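Local coordinates for protein probable translation initiation factor eIF-2B subunit beta (Schizosaccharomyces pombe, PDB 5B04) that forms part of the eIF2B complex, which catalyses the exchange of GDP for GTP on the gamma subunit of eIF2 during translation initiation, at residues 303-307 with 364-370; 211-215 with 296-302. One frame throughout, in Å; residues are numbered along the deposited sequence.

Contact 1. Residues 303-307 with 364-370; sequences AQAAR and IPPDLVD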
ATOM      1  N   ALA C 303      -4.572   8.509  -9.291  1.00 46.36           N
ATOM      2  CA  ALA C 303      -3.683   9.076  -8.281  1.00 36.91           C
ATOM      3  C   ALA C 303      -4.250   8.941  -6.870  1.00 46.99           C
ATOM      4  O   ALA C 303      -3.530   8.581  -5.938  1.00 57.55           O
ATOM      5  CB  ALA C 303      -3.398  10.536  -8.594  1.00 33.23           C
ATOM      6  N   GLN C 304      -5.539   9.228  -6.713  1.00 44.36           N
ATOM      7  CA  GLN C 304      -6.182   9.131  -5.407  1.00 46.76           C
ATOM      8  C   GLN C 304      -6.242   7.685  -4.934  1.00 47.62           C
ATOM      9  O   GLN C 304      -5.925   7.386  -3.782  1.00 48.28           O
ATOM     10  CB  GLN C 304      -7.591   9.730  -5.446  1.00 47.04           C
ATOM     11  CG  GLN C 304      -7.625  11.245  -5.580  1.00 60.11           C
ATOM     12  CD  GLN C 304      -7.007  11.957  -4.391  1.00 57.92           C
ATOM     13  OE1 GLN C 304      -6.956  11.418  -3.285  1.00 69.40           O
ATOM     14  NE2 GLN C 304      -6.533  13.178  -4.615  1.00 74.69           N
ATOM     15  N   ALA C 305      -6.648   6.789  -5.829  1.00 39.87           N
ATOM     16  CA  ALA C 305      -6.730   5.370  -5.507  1.00 32.10           C
ATOM     17  C   ALA C 305      -5.349   4.792  -5.218  1.00 41.52           C
ATOM     18  O   ALA C 305      -5.214   3.854  -4.436  1.00 54.20           O
ATOM     19  CB  ALA C 305      -7.399   4.606  -6.638  1.00 43.37           C
ATOM     20  N   ALA C 306      -4.326   5.357  -5.851  1.00 45.58           N
ATOM     21  CA  ALA C 306      -2.956   4.901  -5.645  1.00 43.00           C
ATOM     22  C   ALA C 306      -2.450   5.292  -4.260  1.00 48.46           C
ATOM     23  O   ALA C 306      -1.804   4.496  -3.581  1.00 54.87           O
ATOM     24  CB  ALA C 306      -2.042   5.464  -6.718  1.00 36.73           C
ATOM     25  N   ARG C 307      -2.747   6.522  -3.851  1.00 51.86           N
ATOM     26  CA  ARG C 307      -2.352   7.012  -2.535  1.00 56.41           C
ATOM     27  C   ARG C 307      -3.017   6.195  -1.435  1.00 49.36           C
ATOM     28  O   ARG C 307      -2.415   5.920  -0.397  1.00 42.49           O
ATOM     29  CB  ARG C 307      -2.714   8.493  -2.386  1.00 52.96           C
ATOM     30  CG  ARG C 307      -2.346   9.103  -1.042  1.00 53.96           C
ATOM     31  CD  ARG C 307      -0.842   9.089  -0.818  1.00 81.80           C
ATOM     32  NE  ARG C 307      -0.114   9.579  -1.985  1.00 83.44           N
ATOM     33  CZ  ARG C 307       1.192   9.820  -2.005  1.00 75.06           C
ATOM     34  NH1 ARG C 307       1.923   9.624  -0.915  1.00 70.04           N
ATOM     35  NH2 ARG C 307       1.770  10.262  -3.113  1.00 71.73           N
ATOM     36  N   ILE C 364      -3.471  16.960 -11.030  1.00 55.35           N
ATOM     37  CA  ILE C 364      -2.858  16.206  -9.947  1.00 52.48           C
ATOM     38  C   ILE C 364      -1.934  17.104  -9.136  1.00 54.37           C
ATOM     39  O   ILE C 364      -0.961  17.635  -9.672  1.00 57.20           O
ATOM     40  CB  ILE C 364      -2.046  15.005 -10.469  1.00 51.06           C
ATOM     41  CG1 ILE C 364      -2.843  14.223 -11.514  1.00 59.38           C
ATOM     42  CG2 ILE C 364      -1.620  14.107  -9.316  1.00 54.78           C
ATOM     43  CD1 ILE C 364      -4.117  13.624 -10.985  1.00 59.61           C
ATOM     44  N   PRO C 365      -2.239  17.285  -7.843  1.00 50.93           N
ATOM     45  CA  PRO C 365      -1.330  18.021  -6.959  1.00 50.70           C
ATOM     46  C   PRO C 365       0.030  17.331  -6.890  1.00 60.71           C
ATOM     47  O   PRO C 365       0.084  16.102  -6.925  1.00 59.93           O
ATOM     48  CB  PRO C 365      -2.047  17.992  -5.604  1.00 60.85           C
ATOM     49  CG  PRO C 365      -3.006  16.848  -5.698  1.00 75.03           C
ATOM     50  CD  PRO C 365      -3.432  16.801  -7.132  1.00 58.96           C
ATOM     51  N   PRO C 366       1.116  18.113  -6.794  1.00 64.91           N
ATOM     52  CA  PRO C 366       2.488  17.595  -6.890  1.00 60.65           C
ATOM     53  C   PRO C 366       2.843  16.562  -5.821  1.00 63.38           C
ATOM     54  O   PRO C 366       3.815  15.826  -5.990  1.00 72.11           O
ATOM     55  CB  PRO C 366       3.348  18.854  -6.722  1.00 54.49           C
ATOM     56  CG  PRO C 366       2.473  19.824  -6.007  1.00 63.24           C
ATOM     57  CD  PRO C 366       1.094  19.560  -6.523  1.00 60.74           C
ATOM     58  N   ASP C 367       2.066  16.503  -4.745  1.00 61.12           N
ATOM     59  CA  ASP C 367       2.371  15.602  -3.639  1.00 70.22           C
ATOM     60  C   ASP C 367       1.964  14.158  -3.922  1.00 63.69           C
ATOM     61  O   ASP C 367       2.266  13.261  -3.136  1.00 65.10           O
ATOM     62  CB  ASP C 367       1.690  16.090  -2.360  1.00 70.66           C
ATOM     63  CG  ASP C 367       2.207  17.438  -1.902  1.00110.47           C
ATOM     64  OD1 ASP C 367       3.312  17.829  -2.336  1.00106.21           O
ATOM     65  OD2 ASP C 367       1.512  18.106  -1.110  1.00149.35           O
ATOM     66  N   LEU C 368       1.284  13.934  -5.042  1.00 50.62           N
ATOM     67  CA  LEU C 368       0.833  12.590  -5.392  1.00 52.85           C
ATOM     68  C   LEU C 368       1.746  11.928  -6.418  1.00 60.74           C
ATOM     69  O   LEU C 368       1.486  10.809  -6.857  1.00 61.62           O
ATOM     70  CB  LEU C 368      -0.604  12.622  -5.918  1.00 43.69           C
ATOM     71  CG  LEU C 368      -1.685  12.991  -4.899  1.00 58.27           C
ATOM     72  CD1 LEU C 368      -3.061  12.605  -5.415  1.00 54.40           C
ATOM     73  CD2 LEU C 368      -1.407  12.334  -3.554  1.00 66.77           C
ATOM     74  N   VAL C 369       2.814  12.620  -6.799  1.00 52.90           N
ATOM     75  CA  VAL C 369       3.796  12.052  -7.713  1.00 53.29           C
ATOM     76  C   VAL C 369       5.070  11.688  -6.962  1.00 56.57           C
ATOM     77  O   VAL C 369       5.717  12.549  -6.366  1.00 61.12           O
ATOM     78  CB  VAL C 369       4.140  13.020  -8.858  1.00 58.02           C
ATOM     79  CG1 VAL C 369       5.235  12.432  -9.734  1.00 48.61           C
ATOM     80  CG2 VAL C 369       2.899  13.329  -9.682  1.00 53.51           C
ATOM     81  N   ASP C 370       5.427  10.408  -6.992  1.00 53.27           N
ATOM     82  CA  ASP C 370       6.616   9.934  -6.295  1.00 50.43           C
ATOM     83  C   ASP C 370       7.877  10.151  -7.121  1.00 42.47           C
ATOM     84  O   ASP C 370       8.911  10.558  -6.593  1.00 48.10           O
ATOM     85  CB  ASP C 370       6.477   8.451  -5.943  1.00 57.30           C
ATOM     86  CG  ASP C 370       5.401   8.196  -4.908  1.00 56.33           C
ATOM     87  OD1 ASP C 370       5.671   8.407  -3.707  1.00 66.37           O
ATOM     88  OD2 ASP C 370       4.289   7.779  -5.295  1.00 53.44           O
TER

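Contact 2. Residues 211-215 with 296-302; sequences ILTQG and YSGAQLV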
ATOM      1  N   ILE C 211       1.532  -3.254 -13.653  1.00 48.40           N
ATOM      2  CA  ILE C 211       1.586  -1.810 -13.843  1.00 51.95           C
ATOM      3  C   ILE C 211       0.239  -1.236 -14.266  1.00 53.40           C
ATOM      4  O   ILE C 211      -0.366  -1.697 -15.233  1.00 57.37           O
ATOM      5  CB  ILE C 211       2.639  -1.428 -14.898  1.00 52.44           C
ATOM      6  CG1 ILE C 211       3.985  -2.069 -14.559  1.00 44.64           C
ATOM      7  CG2 ILE C 211       2.765   0.084 -15.003  1.00 52.59           C
ATOM      8  CD1 ILE C 211       4.506  -1.700 -13.187  1.00 64.64           C
ATOM      9  N   LEU C 212      -0.227  -0.229 -13.536  1.00 51.40           N
ATOM     10  CA  LEU C 212      -1.454   0.465 -13.904  1.00 50.93           C
ATOM     11  C   LEU C 212      -1.141   1.751 -14.654  1.00 48.27           C
ATOM     12  O   LEU C 212      -0.355   2.579 -14.192  1.00 42.01           O
ATOM     13  CB  LEU C 212      -2.300   0.779 -12.671  1.00 43.11           C
ATOM     14  CG  LEU C 212      -3.542   1.630 -12.951  1.00 45.20           C
ATOM     15  CD1 LEU C 212      -4.507   0.889 -13.866  1.00 37.81           C
ATOM     16  CD2 LEU C 212      -4.231   2.040 -11.659  1.00 58.38           C
ATOM     17  N   THR C 213      -1.758   1.910 -15.818  1.00 40.49           N
ATOM     18  CA  THR C 213      -1.636   3.139 -16.585  1.00 52.61           C
ATOM     19  C   THR C 213      -3.012   3.556 -17.085  1.00 60.21           C
ATOM     20  O   THR C 213      -3.953   2.760 -17.068  1.00 50.17           O
ATOM     21  CB  THR C 213      -0.671   2.983 -17.774  1.00 49.29           C
ATOM     22  OG1 THR C 213      -0.381   4.272 -18.328  1.00 60.01           O
ATOM     23  CG2 THR C 213      -1.279   2.094 -18.846  1.00 53.65           C
ATOM     24  N   GLN C 214      -3.131   4.803 -17.523  1.00 57.15           N
ATOM     25  CA  GLN C 214      -4.406   5.306 -18.010  1.00 51.61           C
ATOM     26  C   GLN C 214      -4.229   6.106 -19.293  1.00 46.46           C
ATOM     27  O   GLN C 214      -3.215   6.778 -19.482  1.00 51.88           O
ATOM     28  CB  GLN C 214      -5.086   6.169 -16.947  1.00 47.54           C
ATOM     29  CG  GLN C 214      -6.552   6.435 -17.225  1.00 54.56           C
ATOM     30  CD  GLN C 214      -7.076   7.635 -16.471  1.00 55.16           C
ATOM     31  OE1 GLN C 214      -8.204   7.629 -15.979  1.00 49.97           O
ATOM     32  NE2 GLN C 214      -6.260   8.679 -16.386  1.00 50.86           N
ATOM     33  N   GLY C 215      -5.223   6.026 -20.172  1.00 48.57           N
ATOM     34  CA  GLY C 215      -5.197   6.754 -21.426  1.00 46.78           C
ATOM     35  C   GLY C 215      -4.067   6.310 -22.332  1.00 58.24           C
ATOM     36  O   GLY C 215      -3.515   5.223 -22.170  1.00 59.33           O
ATOM     37  N   TYR C 296      -4.628  14.395 -18.456  1.00 54.88           N
ATOM     38  CA  TYR C 296      -5.903  14.088 -19.087  1.00 51.42           C
ATOM     39  C   TYR C 296      -6.886  13.489 -18.083  1.00 60.35           C
ATOM     40  O   TYR C 296      -6.484  12.814 -17.137  1.00 68.03           O
ATOM     41  CB  TYR C 296      -5.677  13.155 -20.273  1.00 71.60           C
ATOM     42  CG  TYR C 296      -4.727  13.743 -21.295  1.00 72.81           C
ATOM     43  CD1 TYR C 296      -5.187  14.599 -22.288  1.00 76.19           C
ATOM     44  CD2 TYR C 296      -3.366  13.463 -21.253  1.00 69.13           C
ATOM     45  CE1 TYR C 296      -4.322  15.149 -23.217  1.00 83.22           C
ATOM     46  CE2 TYR C 296      -2.493  14.008 -22.177  1.00 83.65           C
ATOM     47  CZ  TYR C 296      -2.977  14.849 -23.157  1.00 87.28           C
ATOM     48  OH  TYR C 296      -2.112  15.394 -24.080  1.00 84.36           O
ATOM     49  N   SER C 297      -8.171  13.755 -18.302  1.00 71.37           N
ATOM     50  CA  SER C 297      -9.220  13.458 -17.327  1.00 71.34           C
ATOM     51  C   SER C 297      -9.247  11.999 -16.882  1.00 66.22           C
ATOM     52  O   SER C 297      -9.021  11.088 -17.679  1.00 53.25           O
ATOM     53  CB  SER C 297     -10.590  13.842 -17.892  1.00 60.88           C
ATOM     54  OG  SER C 297     -10.979  12.959 -18.930  1.00 76.27           O
ATOM     55  N   GLY C 298      -9.526  11.795 -15.599  1.00 50.44           N
ATOM     56  CA  GLY C 298      -9.597  10.464 -15.028  1.00 48.02           C
ATOM     57  C   GLY C 298      -8.353  10.105 -14.240  1.00 50.03           C
ATOM     58  O   GLY C 298      -8.352   9.142 -13.475  1.00 57.73           O
ATOM     59  N   ALA C 299      -7.292  10.883 -14.426  1.00 47.03           N
ATOM     60  CA  ALA C 299      -6.020  10.607 -13.768  1.00 51.16           C
ATOM     61  C   ALA C 299      -6.107  10.820 -12.263  1.00 53.78           C
ATOM     62  O   ALA C 299      -5.353  10.213 -11.501  1.00 59.43           O
ATOM     63  CB  ALA C 299      -4.924  11.469 -14.360  1.00 40.66           C
ATOM     64  N   GLN C 300      -7.023  11.683 -11.840  1.00 44.36           N
ATOM     65  CA  GLN C 300      -7.238  11.914 -10.419  1.00 51.22           C
ATOM     66  C   GLN C 300      -7.739  10.642  -9.753  1.00 47.22           C
ATOM     67  O   GLN C 300      -7.372  10.342  -8.618  1.00 53.56           O
ATOM     68  CB  GLN C 300      -8.228  13.056 -10.192  1.00 57.40           C
ATOM     69  CG  GLN C 300      -8.445  13.401  -8.725  1.00 66.38           C
ATOM     70  CD  GLN C 300      -7.402  14.356  -8.183  1.00 61.81           C
ATOM     71  OE1 GLN C 300      -6.336  14.531  -8.771  1.00 65.08           O
ATOM     72  NE2 GLN C 300      -7.707  14.983  -7.053  1.00 86.60           N
ATOM     73  N   LEU C 301      -8.577   9.896 -10.468  1.00 44.97           N
ATOM     74  CA  LEU C 301      -9.068   8.612  -9.980  1.00 44.64           C
ATOM     75  C   LEU C 301      -7.901   7.688  -9.669  1.00 52.56           C
ATOM     76  O   LEU C 301      -7.844   7.080  -8.602  1.00 48.23           O
ATOM     77  CB  LEU C 301      -9.995   7.956 -11.004  1.00 35.88           C
ATOM     78  CG  LEU C 301     -11.270   8.708 -11.388  1.00 44.09           C
ATOM     79  CD1 LEU C 301     -12.092   7.886 -12.368  1.00 40.74           C
ATOM     80  CD2 LEU C 301     -12.086   9.055 -10.152  1.00 48.82           C
ATOM     81  N   VAL C 302      -6.965   7.600 -10.609  1.00 54.47           N
ATOM     82  CA  VAL C 302      -5.788   6.757 -10.449  1.00 56.73           C
ATOM     83  C   VAL C 302      -4.912   7.223  -9.290  1.00 46.91           C
ATOM     84  O   VAL C 302      -4.562   6.436  -8.414  1.00 50.93           O
ATOM     85  CB  VAL C 302      -4.939   6.728 -11.734  1.00 57.11           C
ATOM     86  CG1 VAL C 302      -3.632   5.999 -11.489  1.00 47.74           C
ATOM     87  CG2 VAL C 302      -5.713   6.078 -12.866  1.00 53.90           C
TER

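Contact 1. Residues 303-307 with 364-370
Leu368 pushes its isobutyl group against helix 299-308, where Ala303, Gln304 and Arg307 receive it, in the Rossmann-like domain of this eIF-2B family subunit. The leucine stands at the end of a short 3-10 turn, 366-368, in the link between strands 354-364 and 371-374. Its CG lies beside its own backbone N (chi1 -68°), which turns the two methyl groups to the helix. Leu368 CD1 rests 3.8 Å from Ala303 CB, and Ile364 CD1 meets that same CB at 4.0 Å; alanine's single methyl lets both larger chains come close to the helix. Gln304 slants across Leu368, its NE2 3.6 Å from Leu368 CD1. The other branch belongs to Arg307, whose chain, bent at chi2 and chi3, crosses the leucine with NE 3.4 Å from Leu368 CD2. An arginine suits this solvent-exposed side, its long, flexible chain laying the NE end of the guanidinium beside that methyl. Asp370 OD2 is hydrogen-bonded to Val313 N; it lies 4.2 Å from Arg307 NH2 and well out of the guanidinium plane, near enough only for charge attraction. Arg307 NH2 also stands 3.0 Å from Asp367 O, at an angle too poor for a hydrogen bond.

Contact 2. Residues 211-215 with 296-302
Tyr296 begins the turn that carries the chain past the end of Gln214 and into helix 299-308. Its carbonyl O is near the end of the Gln214 side chain and accepts a weak hydrogen bond from Ala299 N, closing a type II turn from Tyr296 to Ala299. Ser297 directs its side chain away from strand 210-214, yet its carbonyl still borders the glutamine amide. Gly298 follows at the N-cap position with a positive phi of 102°, a conformation that glycine adopts readily. Asp362 OD2 accepts hydrogen bonds from Gly298 N and Gln300 N at this helix start. On the strand, Gln214 has CG anti to the backbone N (chi1 -165°), and the chain extended beyond it carries the amide to the start of the helix, where Gln214 CD comes within 3.6 Å of Gly298 C. Ala299 sets its small methyl beside that amide. Leu301 packs on Ile270 and on Leu329 of the neighbouring delta subunit. One residue on, Val302 faces the strand: Val302 CG1 meets Leu212 CD2 tip to tip at 4.0 Å, while Val302 CG2 lies 4.1 Å from Gln214 CB. Branched apolar residues suit this buried layer, which Ile270 and Val280 extend. A helix laid against the central parallel strands of a mixed sheet, with its N-terminus near a strand's C-terminal end, is typical of a Rossmann-like alpha/beta fold.

How the contacts relate
Helix 299-308 is common to both contacts, whose centres lie about 11 Å apart. Contact 2 uses its first turn, packed on strand 210-214, an inner strand of the mixed sheet between strands 234-238 and 279-282; contact 1 uses the turn that follows, met by the link from strand 354-364 to strand 371-374. Along the chain, both segments of contact 2 precede those of contact 1. The contacts also touch directly, Ile364 CD1 lying 3.7 Å from Ala299 O. Because strand 354-364 belongs to the smaller antiparallel sheet and strand 371-374 to the mixed one, the helix is packed against parts of both systems within the same domain, and residues from both contacts also meet the delta subunit.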